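Local structure of Gp26 (Listeria phage P40, 4JZ5) at residues F84-N95 with E131-V139; A66-F76 with K103-P111. The protein probably hydrolyses peptidoglycan of the Listeria cell wall as a phage endolysin whose catalytic domain belongs to glycosyl hydrolase family 25. One frame throughout, in Å; residues are numbered along the deposited sequence.

Interaction 1: F84-N95 with E131-V139; sequences FEGGQDTINEAN and ECQRFIDHV
Two helices on the outside of the barrel, 87-106 and 128-143, meet through Thr90, Ile91 and Ala94 on one side and Glu131, Arg134, Phe135 and His138 on the other. The axes of segments 87-95 and 131-139 cross at -40° and approach to 8.7 Å, suiting the small Ala94. The polar end centres on Glu131 OE1, which accepts two bonds: Thr90 OG1 comes to its anti side at 2.8 Å, and Arg134 NH1 donates to the syn lone pair of Glu131 OE1 in a salt bridge, also 2.8 Å. Arg134, its chain bent at chi3 (67°), brings that same NH1 within 2.9 Å of Gly87 O. Both acceptors lie in the guanidinium plane, holding the group against rotation. A water joins Glu131 OE2 to Gly87 N. Ile91 serves two flat groups: CD1 lies over a guanidinium face, and CG2 sits 3.7 Å from the centroid of the His138 ring, over its face. Asn95 OD1 lies near the plane of the His138 ring and takes a bent bond from NE2 at 2.8 Å, the donor tilted out of the amide carbonyl plane. Deeper in, Phe135 swings CG anti to its backbone N (chi1 179°), placing Ala94 CB over one ring face, 4.1 Å from the Phe135 centroid. Phe84 meets the same ring with little overlap, its CE2 3.7 Å from Phe135 CD2. The Tyr118 ring meets that of Phe84, and the His80 ring that of Phe135. Such a seam, polar outside and apolar inside, joins the helices before and after strand 114-117, as in this family's beta/alpha barrel.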
# COMPACT_ATOMS: atom_id res chain seq x y z
N PHE A 84 3.43 15.43 1.99
CA PHE A 84 2.66 16.66 1.99
C PHE A 84 3.10 17.69 3.02
O PHE A 84 3.55 17.36 4.12
CB PHE A 84 1.14 16.42 2.03
CG PHE A 84 0.66 15.38 3.03
CD1 PHE A 84 0.70 15.62 4.39
CD2 PHE A 84 0.10 14.20 2.59
CE1 PHE A 84 0.21 14.68 5.29
CE2 PHE A 84 -0.41 13.27 3.49
CZ PHE A 84 -0.35 13.51 4.83
N GLU A 85 2.95 18.95 2.65
CA GLU A 85 3.39 20.08 3.46
C GLU A 85 2.34 20.55 4.47
O GLU A 85 2.66 21.37 5.33
CB GLU A 85 3.79 21.25 2.56
CG GLU A 85 5.02 20.95 1.71
CD GLU A 85 5.55 22.13 0.92
OE1 GLU A 85 4.93 23.22 0.97
OE2 GLU A 85 6.63 21.99 0.28
N GLY A 86 1.12 20.04 4.37
CA GLY A 86 -0.00 20.56 5.12
C GLY A 86 -0.89 21.40 4.22
O GLY A 86 -0.59 21.61 3.06
N GLY A 87 -2.01 21.88 4.76
CA GLY A 87 -2.87 22.77 4.02
C GLY A 87 -3.31 22.20 2.69
O GLY A 87 -3.67 21.03 2.59
N GLN A 88 -3.30 23.03 1.66
CA GLN A 88 -3.77 22.60 0.36
C GLN A 88 -2.90 21.50 -0.22
O GLN A 88 -3.38 20.67 -0.97
CB GLN A 88 -3.84 23.78 -0.60
CG GLN A 88 -4.40 23.43 -1.97
CD GLN A 88 -5.81 22.89 -1.91
OE1 GLN A 88 -6.63 23.36 -1.12
NE2 GLN A 88 -6.11 21.92 -2.76
N ASP A 89 -1.61 21.47 0.12
CA ASP A 89 -0.73 20.44 -0.42
C ASP A 89 -1.18 19.04 -0.01
O ASP A 89 -1.04 18.10 -0.78
CB ASP A 89 0.70 20.69 0.02
CG ASP A 89 1.71 19.86 -0.75
OD1 ASP A 89 1.67 19.87 -2.00
OD2 ASP A 89 2.56 19.22 -0.11
N THR A 90 -1.73 18.89 1.20
CA THR A 90 -2.24 17.59 1.62
C THR A 90 -3.35 17.12 0.69
O THR A 90 -3.41 15.95 0.29
CB THR A 90 -2.75 17.66 3.05
OG1 THR A 90 -1.68 18.15 3.88
CG2 THR A 90 -3.21 16.31 3.56
N ILE A 91 -4.25 18.03 0.36
CA ILE A 91 -5.35 17.72 -0.54
C ILE A 91 -4.83 17.47 -1.95
O ILE A 91 -5.29 16.56 -2.65
CB ILE A 91 -6.39 18.87 -0.54
CG1 ILE A 91 -6.92 19.10 0.88
CG2 ILE A 91 -7.54 18.56 -1.50
CD1 ILE A 91 -7.52 17.86 1.53
N ASN A 92 -3.84 18.25 -2.39
CA ASN A 92 -3.28 18.01 -3.72
C ASN A 92 -2.65 16.63 -3.80
O ASN A 92 -2.75 15.95 -4.83
CB ASN A 92 -2.29 19.11 -4.10
CG ASN A 92 -2.95 20.45 -4.32
OD1 ASN A 92 -4.14 20.53 -4.57
ND2 ASN A 92 -2.16 21.51 -4.24
N GLU A 93 -2.01 16.18 -2.72
CA GLU A 93 -1.48 14.82 -2.70
C GLU A 93 -2.60 13.78 -2.69
O GLU A 93 -2.49 12.75 -3.37
CB GLU A 93 -0.54 14.61 -1.50
CG GLU A 93 0.80 15.31 -1.71
CD GLU A 93 1.96 14.71 -0.96
OE1 GLU A 93 1.84 13.58 -0.41
OE2 GLU A 93 3.03 15.36 -0.95
N ALA A 94 -3.67 14.03 -1.95
CA ALA A 94 -4.82 13.13 -2.00
C ALA A 94 -5.34 13.02 -3.44
O ALA A 94 -5.68 11.92 -3.89
CB ALA A 94 -5.90 13.62 -1.06
N ASN A 95 -5.36 14.14 -4.15
CA ASN A 95 -5.79 14.12 -5.54
C ASN A 95 -4.85 13.36 -6.46
O ASN A 95 -5.28 12.85 -7.49
CB ASN A 95 -6.00 15.53 -6.06
CG ASN A 95 -7.25 16.16 -5.51
OD1 ASN A 95 -8.20 15.46 -5.17
ND2 ASN A 95 -7.28 17.49 -5.46
N GLU A 131 -3.38 15.69 9.56
CA GLU A 131 -3.13 15.79 8.13
C GLU A 131 -3.35 14.45 7.44
O GLU A 131 -3.90 14.41 6.34
CB GLU A 131 -1.75 16.37 7.86
CG GLU A 131 -1.62 17.83 8.33
CD GLU A 131 -2.59 18.76 7.65
OE1 GLU A 131 -2.78 18.66 6.43
OE2 GLU A 131 -3.19 19.59 8.35
N CYS A 132 -2.96 13.35 8.07
CA CYS A 132 -3.28 12.04 7.54
C CYS A 132 -4.79 11.89 7.41
O CYS A 132 -5.28 11.36 6.42
CB CYS A 132 -2.72 10.93 8.43
SG CYS A 132 -0.95 10.69 8.26
N GLN A 133 -5.53 12.35 8.41
CA GLN A 133 -6.99 12.26 8.37
C GLN A 133 -7.57 13.07 7.21
O GLN A 133 -8.48 12.59 6.51
CB GLN A 133 -7.62 12.72 9.68
CG GLN A 133 -9.08 12.31 9.78
CD GLN A 133 -9.20 10.82 9.94
OE1 GLN A 133 -8.74 10.27 10.94
NE2 GLN A 133 -9.71 10.14 8.93
N ARG A 134 -7.06 14.28 7.00
CA ARG A 134 -7.52 15.10 5.88
C ARG A 134 -7.29 14.39 4.56
O ARG A 134 -8.17 14.40 3.68
CB ARG A 134 -6.84 16.47 5.88
CG ARG A 134 -7.20 17.32 7.09
CD ARG A 134 -6.46 18.65 7.04
NE ARG A 134 -6.92 19.48 5.93
CZ ARG A 134 -6.16 20.03 4.99
NH1 ARG A 134 -4.84 19.89 4.99
NH2 ARG A 134 -6.75 20.73 4.04
N PHE A 135 -6.12 13.78 4.40
CA PHE A 135 -5.81 13.04 3.18
C PHE A 135 -6.80 11.89 2.96
O PHE A 135 -7.38 11.76 1.89
CB PHE A 135 -4.37 12.52 3.28
CG PHE A 135 -3.92 11.70 2.09
CD1 PHE A 135 -4.32 10.39 1.94
CD2 PHE A 135 -3.08 12.26 1.13
CE1 PHE A 135 -3.90 9.64 0.85
CE2 PHE A 135 -2.65 11.52 0.04
CZ PHE A 135 -3.07 10.20 -0.10
N ILE A 136 -6.96 11.07 3.98
CA ILE A 136 -7.79 9.88 3.89
C ILE A 136 -9.26 10.25 3.65
O ILE A 136 -9.91 9.67 2.79
CB ILE A 136 -7.60 9.02 5.15
CG1 ILE A 136 -6.19 8.40 5.12
CG2 ILE A 136 -8.69 7.96 5.29
CD1 ILE A 136 -5.77 7.77 6.42
N ASP A 137 -9.76 11.24 4.39
CA ASP A 137 -11.12 11.68 4.20
C ASP A 137 -11.32 12.14 2.76
O ASP A 137 -12.37 11.88 2.16
CB ASP A 137 -11.44 12.87 5.09
CG ASP A 137 -11.52 12.54 6.58
OD1 ASP A 137 -11.51 11.36 6.95
OD2 ASP A 137 -11.62 13.50 7.37
N HIS A 138 -10.36 12.87 2.21
CA HIS A 138 -10.52 13.37 0.85
C HIS A 138 -10.59 12.23 -0.15
O HIS A 138 -11.46 12.20 -1.02
CB HIS A 138 -9.40 14.34 0.50
CG HIS A 138 -9.64 15.07 -0.77
ND1 HIS A 138 -10.56 16.08 -0.87
CD2 HIS A 138 -9.12 14.92 -2.01
CE1 HIS A 138 -10.60 16.53 -2.11
NE2 HIS A 138 -9.73 15.85 -2.82
N VAL A 139 -9.67 11.28 -0.05
CA VAL A 139 -9.65 10.18 -1.00
C VAL A 139 -10.93 9.34 -0.90
O VAL A 139 -11.52 8.98 -1.92
CB VAL A 139 -8.40 9.30 -0.80
CG1 VAL A 139 -8.43 8.11 -1.74
CG2 VAL A 139 -7.14 10.12 -1.01
O HOH W 1 -3.56 21.96 7.32
O HOH W 2 -6.69 22.83 1.98

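Interaction 2: A66-F76 with K103-P111; sequences AKGLDKVGMPF and KCRQLGAEP
Ala109 CB reaches the edge of the Phe76 ring, 3.7 Å from CZ, and its methyl is small enough to fit between this ring and helix 62-72. Pro111 runs alongside the phenylalanine, its CG 3.8 Å from Phe76 CE2 and its CA over one ring face; that CA makes a short C-H...O contact of 3.2 Å with Phe76 O. Nearby, Ala66 CB packs on Cys104 SG at 3.7 Å, small groups that let the helices come close. Nearer the surface the join is made by water. Asp70, with CG anti to the backbone N (chi1 -174°), extends its carboxylate along Ala109, where OD1 reaches Glu110 N through one water and OD2 reaches Leu107 O and Gly108 O through two others. Those carbonyls are presented by a Schellman motif, in which Gly108 takes the positive phi that ends helix 87-106. A side-on salt bridge spans the turn, Arg105 NE to Glu110 OE1 at 2.7 Å and NH2 to OE2 at 2.9 Å. Farther out, Cys104 touches Leu62, and backbone hydrogen bonds join Pro75 to Val47 and Phe76 to Thr112, placing the contact where helices 62-72 and 87-106 meet the starts of strands 76-81 and 114-117.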
# COMPACT_ATOMS: atom_id res chain seq x y z
N ALA A 66 -0.43 -1.95 -13.20
CA ALA A 66 -1.88 -2.06 -13.22
C ALA A 66 -2.35 -2.93 -14.37
O ALA A 66 -3.20 -3.82 -14.20
CB ALA A 66 -2.52 -0.68 -13.31
N LYS A 67 -1.79 -2.70 -15.55
CA LYS A 67 -2.15 -3.50 -16.71
C LYS A 67 -1.73 -4.95 -16.55
O LYS A 67 -2.43 -5.86 -16.97
CB LYS A 67 -1.51 -2.93 -17.97
CG LYS A 67 -2.12 -1.62 -18.42
CD LYS A 67 -1.51 -1.09 -19.70
CE LYS A 67 -0.06 -0.71 -19.54
NZ LYS A 67 0.48 -0.07 -20.77
N GLY A 68 -0.56 -5.18 -15.97
CA GLY A 68 -0.06 -6.53 -15.81
C GLY A 68 -0.89 -7.34 -14.84
O GLY A 68 -1.15 -8.54 -15.05
N LEU A 69 -1.30 -6.71 -13.75
CA LEU A 69 -2.12 -7.38 -12.77
C LEU A 69 -3.54 -7.60 -13.32
O LEU A 69 -4.11 -8.67 -13.16
CB LEU A 69 -2.13 -6.56 -11.48
CG LEU A 69 -0.75 -6.43 -10.83
CD1 LEU A 69 -0.70 -5.29 -9.83
CD2 LEU A 69 -0.32 -7.73 -10.17
N ASP A 70 -4.08 -6.61 -14.02
CA ASP A 70 -5.39 -6.77 -14.64
C ASP A 70 -5.38 -7.91 -15.67
O ASP A 70 -6.33 -8.69 -15.74
CB ASP A 70 -5.80 -5.46 -15.30
CG ASP A 70 -7.21 -5.49 -15.85
OD1 ASP A 70 -8.13 -5.99 -15.17
OD2 ASP A 70 -7.39 -5.01 -16.97
N LYS A 71 -4.32 -8.00 -16.47
CA LYS A 71 -4.19 -9.02 -17.50
C LYS A 71 -4.49 -10.41 -16.95
O LYS A 71 -5.21 -11.19 -17.56
CB LYS A 71 -2.73 -8.97 -18.04
CG LYS A 71 -2.26 -10.15 -18.90
CD LYS A 71 -0.80 -9.97 -19.39
CE LYS A 71 0.24 -10.12 -18.28
NZ LYS A 71 1.63 -10.01 -18.80
N VAL A 72 -3.89 -10.72 -15.80
CA VAL A 72 -3.94 -12.05 -15.21
C VAL A 72 -5.01 -12.18 -14.14
O VAL A 72 -5.16 -13.25 -13.55
CB VAL A 72 -2.57 -12.47 -14.61
CG1 VAL A 72 -1.50 -12.44 -15.68
CG2 VAL A 72 -2.18 -11.59 -13.43
N GLY A 73 -5.78 -11.12 -13.90
CA GLY A 73 -6.84 -11.16 -12.91
C GLY A 73 -6.34 -11.17 -11.47
O GLY A 73 -7.01 -11.71 -10.60
N MET A 74 -5.18 -10.58 -11.21
CA MET A 74 -4.71 -10.45 -9.83
C MET A 74 -5.37 -9.25 -9.19
O MET A 74 -5.20 -8.14 -9.67
CB MET A 74 -3.20 -10.27 -9.80
CG MET A 74 -2.65 -9.99 -8.41
SD MET A 74 -2.77 -11.35 -7.24
CE MET A 74 -1.52 -12.46 -7.93
N PRO A 75 -6.10 -9.45 -8.08
CA PRO A 75 -6.68 -8.28 -7.41
C PRO A 75 -5.57 -7.38 -6.87
O PRO A 75 -4.53 -7.86 -6.42
CB PRO A 75 -7.53 -8.89 -6.29
CG PRO A 75 -6.98 -10.24 -6.07
CD PRO A 75 -6.44 -10.71 -7.40
N PHE A 76 -5.79 -6.08 -6.94
CA PHE A 76 -4.77 -5.16 -6.51
C PHE A 76 -5.34 -3.85 -6.00
O PHE A 76 -6.49 -3.50 -6.21
CB PHE A 76 -3.75 -4.92 -7.66
CG PHE A 76 -4.23 -3.97 -8.73
CD1 PHE A 76 -5.02 -4.42 -9.77
CD2 PHE A 76 -3.87 -2.62 -8.70
CE1 PHE A 76 -5.46 -3.55 -10.75
CE2 PHE A 76 -4.29 -1.75 -9.69
CZ PHE A 76 -5.10 -2.22 -10.72
N LYS A 103 -6.54 6.76 -13.46
CA LYS A 103 -5.67 6.29 -14.54
C LYS A 103 -5.77 4.77 -14.70
O LYS A 103 -5.84 4.25 -15.81
CB LYS A 103 -4.23 6.67 -14.27
CG LYS A 103 -3.88 8.14 -14.46
CD LYS A 103 -2.43 8.39 -14.06
CE LYS A 103 -2.07 9.86 -14.16
NZ LYS A 103 -2.02 10.31 -15.57
N CYS A 104 -5.77 4.06 -13.58
CA CYS A 104 -5.94 2.62 -13.64
C CYS A 104 -7.27 2.26 -14.28
O CYS A 104 -7.34 1.39 -15.13
CB CYS A 104 -5.86 2.02 -12.24
SG CYS A 104 -4.19 2.09 -11.53
N ARG A 105 -8.34 2.93 -13.86
CA ARG A 105 -9.66 2.63 -14.42
C ARG A 105 -9.73 2.97 -15.91
O ARG A 105 -10.41 2.28 -16.67
CB ARG A 105 -10.77 3.35 -13.63
CG ARG A 105 -10.87 2.90 -12.19
CD ARG A 105 -12.29 3.08 -11.65
NE ARG A 105 -13.21 2.18 -12.35
CZ ARG A 105 -14.25 2.55 -13.09
NH1 ARG A 105 -14.58 3.82 -13.26
NH2 ARG A 105 -14.95 1.60 -13.67
N GLN A 106 -9.04 4.02 -16.35
CA GLN A 106 -8.97 4.36 -17.76
C GLN A 106 -8.38 3.22 -18.59
O GLN A 106 -8.74 3.06 -19.76
CB GLN A 106 -8.15 5.63 -17.97
CG GLN A 106 -8.04 6.08 -19.42
CD GLN A 106 -9.21 6.94 -19.87
OE1 GLN A 106 -9.86 7.59 -19.06
NE2 GLN A 106 -9.46 6.94 -21.17
N LEU A 107 -7.49 2.43 -18.00
CA LEU A 107 -6.86 1.30 -18.68
C LEU A 107 -7.69 0.03 -18.52
O LEU A 107 -7.28 -1.03 -18.97
CB LEU A 107 -5.46 1.09 -18.12
CG LEU A 107 -4.52 2.26 -18.36
CD1 LEU A 107 -3.28 2.14 -17.49
CD2 LEU A 107 -4.15 2.36 -19.83
N GLY A 108 -8.85 0.15 -17.88
CA GLY A 108 -9.75 -0.97 -17.68
C GLY A 108 -9.52 -1.72 -16.38
O GLY A 108 -10.27 -2.66 -16.09
N ALA A 109 -8.51 -1.31 -15.61
CA ALA A 109 -8.19 -2.01 -14.38
C ALA A 109 -9.09 -1.50 -13.25
O ALA A 109 -9.72 -0.43 -13.36
CB ALA A 109 -6.73 -1.84 -14.06
N GLU A 110 -9.20 -2.28 -12.19
CA GLU A 110 -10.08 -1.93 -11.10
C GLU A 110 -9.41 -2.16 -9.75
O GLU A 110 -9.54 -3.22 -9.16
CB GLU A 110 -11.38 -2.74 -11.19
CG GLU A 110 -12.16 -2.54 -12.50
CD GLU A 110 -12.84 -1.18 -12.60
OE1 GLU A 110 -12.87 -0.44 -11.59
OE2 GLU A 110 -13.36 -0.85 -13.70
N PRO A 111 -8.70 -1.15 -9.24
CA PRO A 111 -8.14 -1.29 -7.89
C PRO A 111 -9.25 -1.41 -6.86
O PRO A 111 -10.29 -0.76 -7.01
CB PRO A 111 -7.38 0.02 -7.69
CG PRO A 111 -7.21 0.62 -9.08
CD PRO A 111 -8.45 0.18 -9.81
O HOH W 3 -8.21 -4.90 -12.60
O HOH W 4 -5.64 -3.14 -18.02
O HOH W 5 -9.85 -4.67 -18.07
O HOH W 6 -8.27 -5.59 -8.69

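From the N terminus the four segments come in the order 66-76, 84-95, 103-111 and 131-139, so the two contacts cross rather than nest. Interaction 2 closes a loop of 26 residues that holds strand 76-81 and most of helix 87-106. Before that loop ends, interaction 1 opens its own, of 35 residues, which takes in the second half of the helix, overlapping the first loop, and strand 114-117. Helix 87-106 is common to both: its first turns pack on helix 128-143, and its last turn on helix 62-72. With their centres 25 Å apart, the contacts thus tie three successive helices together around one side of the barrel.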